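Local coordinates for protein glycerol Dehydrogenase (Unidentified, PDB 5XN8) that probably catalyses the NAD-dependent oxidation of glycerol to dihydroxyacetone, as a metal-dependent enzyme of the iron-containing alcohol dehydrogenase family, at residues Thr96-Lys101 with Ala126-Tyr131; Val111-Thr116 with Lys145-Val150. All blocks are in the same frame, centred on the assembly; numbering follows the deposited sequence.

Interaction 1 (Thr96-Lys101 with Ala126-Tyr131); sequences TLDTAK and ALSVIY
D98 binds the strand 127-131 twice, once through its carboxylate and once through its own backbone carbonyl. V129 N donates to D98 OD2 at 2.9 Å, and the N-H points almost straight at the oxygen (168°) although it comes in from above the carboxylate plane. One residue earlier in the strand, S128 OG donates to D98 O at 2.7 Å. The S128 torsion that sets OG opposite its own carbonyl carbon (chi1 -73°) turns the hydroxyl to the helix, where it is shared between D98 O and the hydroxyl of Y143. K101, one turn further along, sends an extended chain past S128 to bring NZ within 3.1 Å of L127 O, in the plane of that carbonyl. K101 NZ also forms a longer salt bridge with D98 OD1 (3.5 Å) and hydrogen-bonds to A122 O, so the lysine ties helix, strand and preceding loop together; its charge probably helps to stabilise the buried carboxylate.

These bonds fix the helix 94-107 of the nucleotide-binding domain against the first strand of the two-stranded antiparallel hairpin 127-131/137-142. The segment axes approach to 7.5 Å and run at 110° to each other, a steep crossing that keeps the contact short, with D98 and K101, one turn apart, facing the strand. L127 and Y131 probably contribute to the NAD(+) site, as in a close relative, and Y131 also makes a cation-pi contact with K95 at the start of the helix.

Around the bonds the packing is sparse: D98 CB lies 3.8 Å from S128 CB, V129 CG2 is near D98 OD2, and K101 CD lies 3.4 Å from L127 O. Beyond the contact, V129 packs on F137 and Y140 of the partner strand, while I130 turns to helix 70-83.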
ATOM      1  N   THR A  96      44.441 -21.436 -13.257  1.00 27.67           N
ATOM      2  CA  THR A  96      44.342 -22.816 -13.745  1.00 27.84           C
ATOM      3  C   THR A  96      43.213 -22.992 -14.771  1.00 28.69           C
ATOM      4  O   THR A  96      43.402 -23.615 -15.808  1.00 28.69           O
ATOM      5  CB  THR A  96      44.084 -23.812 -12.597  1.00 27.61           C
ATOM      6  OG1 THR A  96      45.053 -23.633 -11.574  1.00 27.28           O
ATOM      7  CG2 THR A  96      44.150 -25.247 -13.096  1.00 28.08           C
ATOM      8  N   LEU A  97      42.040 -22.447 -14.459  1.00 28.39           N
ATOM      9  CA  LEU A  97      40.872 -22.594 -15.319  1.00 28.25           C
ATOM     10  C   LEU A  97      41.072 -21.885 -16.654  1.00 29.52           C
ATOM     11  O   LEU A  97      40.733 -22.431 -17.710  1.00 30.61           O
ATOM     12  CB  LEU A  97      39.611 -22.072 -14.617  1.00 26.55           C
ATOM     13  CG  LEU A  97      38.803 -23.018 -13.703  1.00 25.96           C
ATOM     14  CD1 LEU A  97      39.522 -24.254 -13.200  1.00 26.46           C
ATOM     15  CD2 LEU A  97      38.174 -22.259 -12.556  1.00 26.13           C
ATOM     16  N   ASP A  98      41.624 -20.680 -16.597  1.00 30.51           N
ATOM     17  CA  ASP A  98      41.911 -19.888 -17.797  1.00 30.89           C
ATOM     18  C   ASP A  98      42.927 -20.550 -18.720  1.00 30.36           C
ATOM     19  O   ASP A  98      42.850 -20.393 -19.938  1.00 32.55           O
ATOM     20  CB  ASP A  98      42.391 -18.475 -17.420  1.00 31.31           C
ATOM     21  CG  ASP A  98      41.274 -17.585 -16.898  1.00 32.41           C
ATOM     22  OD1 ASP A  98      40.153 -18.093 -16.612  1.00 33.15           O
ATOM     23  OD2 ASP A  98      41.512 -16.356 -16.785  1.00 33.12           O
ATOM     24  N   THR A  99      43.896 -21.262 -18.143  1.00 29.63           N
ATOM     25  CA  THR A  99      44.864 -22.031 -18.933  1.00 30.10           C
ATOM     26  C   THR A  99      44.231 -23.245 -19.612  1.00 29.87           C
ATOM     27  O   THR A  99      44.627 -23.612 -20.726  1.00 30.33           O
ATOM     28  CB  THR A  99      46.064 -22.497 -18.077  1.00 29.88           C
ATOM     29  OG1 THR A  99      46.601 -21.368 -17.390  1.00 29.84           O
ATOM     30  CG2 THR A  99      47.151 -23.124 -18.937  1.00 30.71           C
ATOM     31  N   ALA A 100      43.271 -23.871 -18.940  1.00 29.21           N
ATOM     32  CA  ALA A 100      42.515 -24.969 -19.529  1.00 29.57           C
ATOM     33  C   ALA A 100      41.663 -24.508 -20.721  1.00 29.62           C
ATOM     34  O   ALA A 100      41.505 -25.259 -21.685  1.00 29.94           O
ATOM     35  CB  ALA A 100      41.647 -25.639 -18.475  1.00 29.12           C
ATOM     36  N   LYS A 101      41.132 -23.286 -20.651  1.00 29.70           N
ATOM     37  CA  LYS A 101      40.346 -22.698 -21.752  1.00 30.56           C
ATOM     38  C   LYS A 101      41.194 -22.435 -22.982  1.00 31.64           C
ATOM     39  O   LYS A 101      40.770 -22.718 -24.109  1.00 35.41           O
ATOM     40  CB  LYS A 101      39.691 -21.370 -21.328  1.00 29.88           C
ATOM     41  CG  LYS A 101      38.554 -21.496 -20.326  1.00 29.19           C
ATOM     42  CD  LYS A 101      38.035 -20.117 -19.946  1.00 29.00           C
ATOM     43  CE  LYS A 101      37.140 -20.128 -18.711  1.00 28.53           C
ATOM     44  NZ  LYS A 101      37.047 -18.775 -18.098  1.00 28.11           N
ATOM     45  N   ALA A 126      33.967 -16.866 -21.796  1.00 32.99           N
ATOM     46  CA  ALA A 126      34.855 -17.233 -22.896  1.00 34.95           C
ATOM     47  C   ALA A 126      36.045 -16.278 -22.870  1.00 37.65           C
ATOM     48  O   ALA A 126      36.314 -15.567 -23.837  1.00 39.97           O
ATOM     49  CB  ALA A 126      34.118 -17.139 -24.226  1.00 33.87           C
ATOM     50  N   LEU A 127      36.765 -16.290 -21.753  1.00 40.41           N
ATOM     51  CA  LEU A 127      37.791 -15.311 -21.455  1.00 42.83           C
ATOM     52  C   LEU A 127      38.913 -15.968 -20.659  1.00 42.69           C
ATOM     53  O   LEU A 127      38.665 -16.799 -19.776  1.00 44.23           O
ATOM     54  CB  LEU A 127      37.185 -14.161 -20.648  1.00 44.20           C
ATOM     55  CG  LEU A 127      38.074 -13.006 -20.131  1.00 45.34           C
ATOM     56  CD1 LEU A 127      37.315 -11.703 -19.934  1.00 46.62           C
ATOM     57  CD2 LEU A 127      38.743 -13.390 -18.801  1.00 44.70           C
ATOM     58  N   SER A 128      40.141 -15.581 -20.990  1.00 41.34           N
ATOM     59  CA  SER A 128      41.313 -15.931 -20.204  1.00 41.40           C
ATOM     60  C   SER A 128      42.124 -14.667 -19.950  1.00 40.62           C
ATOM     61  O   SER A 128      42.295 -13.842 -20.854  1.00 39.61           O
ATOM     62  CB  SER A 128      42.168 -16.968 -20.932  1.00 41.84           C
ATOM     63  OG  SER A 128      41.550 -18.245 -20.915  1.00 40.72           O
ATOM     64  N   VAL A 129      42.604 -14.514 -18.717  1.00 39.11           N
ATOM     65  CA  VAL A 129      43.481 -13.406 -18.349  1.00 38.02           C
ATOM     66  C   VAL A 129      44.904 -13.927 -18.429  1.00 39.02           C
ATOM     67  O   VAL A 129      45.305 -14.767 -17.618  1.00 37.61           O
ATOM     68  CB  VAL A 129      43.180 -12.864 -16.937  1.00 35.97           C
ATOM     69  CG1 VAL A 129      43.934 -11.563 -16.704  1.00 36.36           C
ATOM     70  CG2 VAL A 129      41.678 -12.658 -16.746  1.00 34.98           C
ATOM     71  N   ILE A 130      45.654 -13.431 -19.417  1.00 41.43           N
ATOM     72  CA  ILE A 130      47.007 -13.900 -19.700  1.00 42.24           C
ATOM     73  C   ILE A 130      48.031 -13.031 -18.959  1.00 44.55           C
ATOM     74  O   ILE A 130      47.962 -11.801 -18.983  1.00 46.00           O
ATOM     75  CB  ILE A 130      47.309 -13.915 -21.219  1.00 42.54           C
ATOM     76  CG1 ILE A 130      46.357 -14.862 -21.968  1.00 41.84           C
ATOM     77  CG2 ILE A 130      48.769 -14.292 -21.498  1.00 43.63           C
ATOM     78  CD1 ILE A 130      46.371 -16.303 -21.507  1.00 41.56           C
ATOM     79  N   TYR A 131      48.987 -13.706 -18.321  1.00 46.04           N
ATOM     80  CA  TYR A 131      50.034 -13.096 -17.517  1.00 47.45           C
ATOM     81  C   TYR A 131      51.391 -13.490 -18.082  1.00 46.85           C
ATOM     82  O   TYR A 131      51.499 -14.463 -18.826  1.00 47.00           O
ATOM     83  CB  TYR A 131      49.908 -13.610 -16.083  1.00 47.21           C
ATOM     84  CG  TYR A 131      48.705 -13.069 -15.351  1.00 45.56           C
ATOM     85  CD1 TYR A 131      48.789 -11.869 -14.656  1.00 45.26           C
ATOM     86  CD2 TYR A 131      47.483 -13.751 -15.346  1.00 44.87           C
ATOM     87  CE1 TYR A 131      47.697 -11.352 -13.975  1.00 45.15           C
ATOM     88  CE2 TYR A 131      46.384 -13.239 -14.678  1.00 44.40           C
ATOM     89  CZ  TYR A 131      46.497 -12.038 -13.994  1.00 45.50           C
ATOM     90  OH  TYR A 131      45.419 -11.521 -13.320  1.00 47.92           O
TER

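Interaction 2 (Val111-Thr116 with Lys145-Val150); sequences VVVIPT and KNPDMV
V113 and V150 meet through their CG2 methyls, 3.7 Å apart, with the two side chains set at a slant to one another. Rotation about the first torsion of V113 (chi1 -72°) puts its CG2 between the backbone N and the carbonyl carbon, and from there the methyl fills the hollow between V150 and the ring of P147, whose CB lies 4.0 Å away. On the reverse face of the sheet V112 and M149 stand side by side: V112 CG1 and CG2 straddle CB of M149, each at 4.1 Å, while the M149 chain bends at its last torsion and carries the thioether away from strand 111-115.

The strands are parallel neighbours in the six-stranded sheet of the Rossmann-like nucleotide-binding domain. V111 O receives M149 N at 3.1 Å and, weakly, D148 N; V113 N bonds to M149 O at 3.0 Å. Where strand 149-153 has yet to begin, the D148 side chain takes over: OD1 accepts V111 N (3.0 Å) from above its carboxylate plane.

The carboxylate thus stands in for a strand carbonyl, so the first amide of strand 111-115 is satisfied beside an otherwise valine-, proline- and methionine-lined seam.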
ATOM      1  N   VAL A 111      36.137 -28.277 -23.154  1.00 29.99           N
ATOM      2  CA  VAL A 111      36.720 -27.775 -21.922  1.00 29.86           C
ATOM      3  C   VAL A 111      35.749 -28.013 -20.769  1.00 29.67           C
ATOM      4  O   VAL A 111      34.560 -27.734 -20.887  1.00 28.46           O
ATOM      5  CB  VAL A 111      37.001 -26.258 -22.020  1.00 30.10           C
ATOM      6  CG1 VAL A 111      37.526 -25.706 -20.693  1.00 29.76           C
ATOM      7  CG2 VAL A 111      37.964 -25.963 -23.158  1.00 30.00           C
ATOM      8  N   VAL A 112      36.280 -28.523 -19.661  1.00 29.58           N
ATOM      9  CA  VAL A 112      35.556 -28.616 -18.403  1.00 29.29           C
ATOM     10  C   VAL A 112      36.325 -27.776 -17.394  1.00 29.05           C
ATOM     11  O   VAL A 112      37.543 -27.927 -17.271  1.00 31.07           O
ATOM     12  CB  VAL A 112      35.491 -30.074 -17.893  1.00 29.50           C
ATOM     13  CG1 VAL A 112      34.710 -30.156 -16.584  1.00 28.92           C
ATOM     14  CG2 VAL A 112      34.891 -30.985 -18.951  1.00 29.86           C
ATOM     15  N   VAL A 113      35.628 -26.897 -16.680  1.00 27.89           N
ATOM     16  CA  VAL A 113      36.244 -26.100 -15.612  1.00 27.28           C
ATOM     17  C   VAL A 113      35.594 -26.474 -14.287  1.00 26.48           C
ATOM     18  O   VAL A 113      34.372 -26.554 -14.190  1.00 26.46           O
ATOM     19  CB  VAL A 113      36.179 -24.573 -15.870  1.00 27.58           C
ATOM     20  CG1 VAL A 113      37.144 -24.184 -16.985  1.00 28.46           C
ATOM     21  CG2 VAL A 113      34.776 -24.088 -16.196  1.00 27.02           C
ATOM     22  N   ILE A 114      36.423 -26.718 -13.275  1.00 26.28           N
ATOM     23  CA  ILE A 114      35.963 -27.151 -11.960  1.00 25.65           C
ATOM     24  C   ILE A 114      36.546 -26.207 -10.901  1.00 24.91           C
ATOM     25  O   ILE A 114      37.550 -26.533 -10.276  1.00 24.75           O
ATOM     26  CB  ILE A 114      36.356 -28.627 -11.667  1.00 25.74           C
ATOM     27  CG1 ILE A 114      36.004 -29.526 -12.860  1.00 26.03           C
ATOM     28  CG2 ILE A 114      35.670 -29.131 -10.398  1.00 25.42           C
ATOM     29  CD1 ILE A 114      36.182 -31.011 -12.602  1.00 26.24           C
ATOM     30  N   PRO A 115      35.913 -25.030 -10.703  1.00 24.38           N
ATOM     31  CA  PRO A 115      36.355 -24.129  -9.645  1.00 24.53           C
ATOM     32  C   PRO A 115      36.197 -24.738  -8.255  1.00 24.59           C
ATOM     33  O   PRO A 115      35.111 -25.194  -7.900  1.00 24.99           O
ATOM     34  CB  PRO A 115      35.426 -22.910  -9.800  1.00 24.44           C
ATOM     35  CG  PRO A 115      34.896 -22.985 -11.183  1.00 23.71           C
ATOM     36  CD  PRO A 115      34.814 -24.439 -11.494  1.00 23.99           C
ATOM     37  N   THR A 116      37.286 -24.763  -7.499  1.00 25.16           N
ATOM     38  CA  THR A 116      37.280 -25.182  -6.101  1.00 25.43           C
ATOM     39  C   THR A 116      36.988 -24.010  -5.138  1.00 26.59           C
ATOM     40  O   THR A 116      36.857 -24.217  -3.928  1.00 25.41           O
ATOM     41  CB  THR A 116      38.633 -25.815  -5.737  1.00 25.70           C
ATOM     42  OG1 THR A 116      39.685 -24.875  -5.991  1.00 24.86           O
ATOM     43  CG2 THR A 116      38.866 -27.066  -6.567  1.00 25.47           C
ATOM     44  N   LYS A 145      34.004 -19.532 -28.066  1.00 30.46           N
ATOM     45  CA  LYS A 145      33.226 -20.533 -27.345  1.00 30.55           C
ATOM     46  C   LYS A 145      33.412 -20.429 -25.828  1.00 28.94           C
ATOM     47  O   LYS A 145      34.520 -20.193 -25.357  1.00 28.33           O
ATOM     48  CB  LYS A 145      33.631 -21.930 -27.829  1.00 31.99           C
ATOM     49  CG  LYS A 145      32.568 -22.990 -27.579  1.00 33.46           C
ATOM     50  CD  LYS A 145      33.026 -24.372 -27.989  1.00 35.25           C
ATOM     51  CE  LYS A 145      33.095 -24.486 -29.501  1.00 36.85           C
ATOM     52  NZ  LYS A 145      33.027 -25.907 -29.974  1.00 38.26           N
ATOM     53  N   ASN A 146      32.323 -20.599 -25.077  1.00 27.83           N
ATOM     54  CA  ASN A 146      32.391 -20.725 -23.615  1.00 27.18           C
ATOM     55  C   ASN A 146      32.828 -22.145 -23.255  1.00 27.36           C
ATOM     56  O   ASN A 146      32.771 -23.040 -24.098  1.00 28.13           O
ATOM     57  CB  ASN A 146      31.033 -20.449 -22.970  1.00 26.39           C
ATOM     58  CG  ASN A 146      30.630 -18.997 -23.054  1.00 25.96           C
ATOM     59  OD1 ASN A 146      30.344 -18.478 -24.134  1.00 26.13           O
ATOM     60  ND2 ASN A 146      30.585 -18.332 -21.904  1.00 26.33           N
ATOM     61  N   PRO A 147      33.277 -22.365 -22.003  1.00 26.94           N
ATOM     62  CA  PRO A 147      33.528 -23.743 -21.564  1.00 26.82           C
ATOM     63  C   PRO A 147      32.329 -24.649 -21.822  1.00 26.89           C
ATOM     64  O   PRO A 147      31.185 -24.223 -21.667  1.00 26.67           O
ATOM     65  CB  PRO A 147      33.752 -23.593 -20.064  1.00 26.00           C
ATOM     66  CG  PRO A 147      34.313 -22.229 -19.916  1.00 26.04           C
ATOM     67  CD  PRO A 147      33.659 -21.388 -20.968  1.00 26.12           C
ATOM     68  N   ASP A 148      32.598 -25.884 -22.218  1.00 28.00           N
ATOM     69  CA  ASP A 148      31.539 -26.838 -22.507  1.00 28.95           C
ATOM     70  C   ASP A 148      30.840 -27.300 -21.230  1.00 28.85           C
ATOM     71  O   ASP A 148      29.636 -27.557 -21.251  1.00 26.89           O
ATOM     72  CB  ASP A 148      32.077 -28.011 -23.335  1.00 29.72           C
ATOM     73  CG  ASP A 148      32.682 -27.551 -24.662  1.00 30.64           C
ATOM     74  OD1 ASP A 148      33.804 -26.980 -24.628  1.00 30.57           O
ATOM     75  OD2 ASP A 148      32.023 -27.745 -25.723  1.00 29.61           O
ATOM     76  N   MET A 149      31.585 -27.371 -20.120  1.00 29.27           N
ATOM     77  CA  MET A 149      31.007 -27.670 -18.807  1.00 29.86           C
ATOM     78  C   MET A 149      31.620 -26.810 -17.709  1.00 30.44           C
ATOM     79  O   MET A 149      32.815 -26.493 -17.755  1.00 30.67           O
ATOM     80  CB  MET A 149      31.221 -29.133 -18.448  1.00 31.39           C
ATOM     81  CG  MET A 149      30.342 -30.104 -19.210  1.00 31.20           C
ATOM     82  SD  MET A 149      30.682 -31.806 -18.693  1.00 34.21           S
ATOM     83  CE  MET A 149      29.922 -31.806 -17.080  1.00 33.82           C
ATOM     84  N   VAL A 150      30.788 -26.445 -16.728  1.00 28.89           N
ATOM     85  CA  VAL A 150      31.214 -25.740 -15.521  1.00 28.40           C
ATOM     86  C   VAL A 150      30.680 -26.538 -14.337  1.00 28.79           C
ATOM     87  O   VAL A 150      29.474 -26.696 -14.202  1.00 29.12           O
ATOM     88  CB  VAL A 150      30.662 -24.298 -15.458  1.00 27.58           C
ATOM     89  CG1 VAL A 150      31.035 -23.626 -14.136  1.00 26.83           C
ATOM     90  CG2 VAL A 150      31.151 -23.471 -16.646  1.00 27.11           C
TER

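Overall arrangement
Both contacts are buried in the nucleotide-binding domain, with centres about 11 Å apart, yet they join different layers. Interaction 2 lies within the central parallel sheet and combines regular backbone pairing with apolar side chains; interaction 1 fastens helix 94-107, which precedes strand 111-115, to a hairpin strand, through charged and hydroxyl side chains that each meet a backbone group. Their segments alternate along the chain and touch directly: L97 CD2 lies 3.6 Å from P115 CG, and K101 CE 3.7 Å from P147 CG, so one helix covers the sheet while holding the hairpin. Probable NAD(+)-binding residues lie on the segments of both: T116 just past the sheet strand, L127 and Y131 on the hairpin.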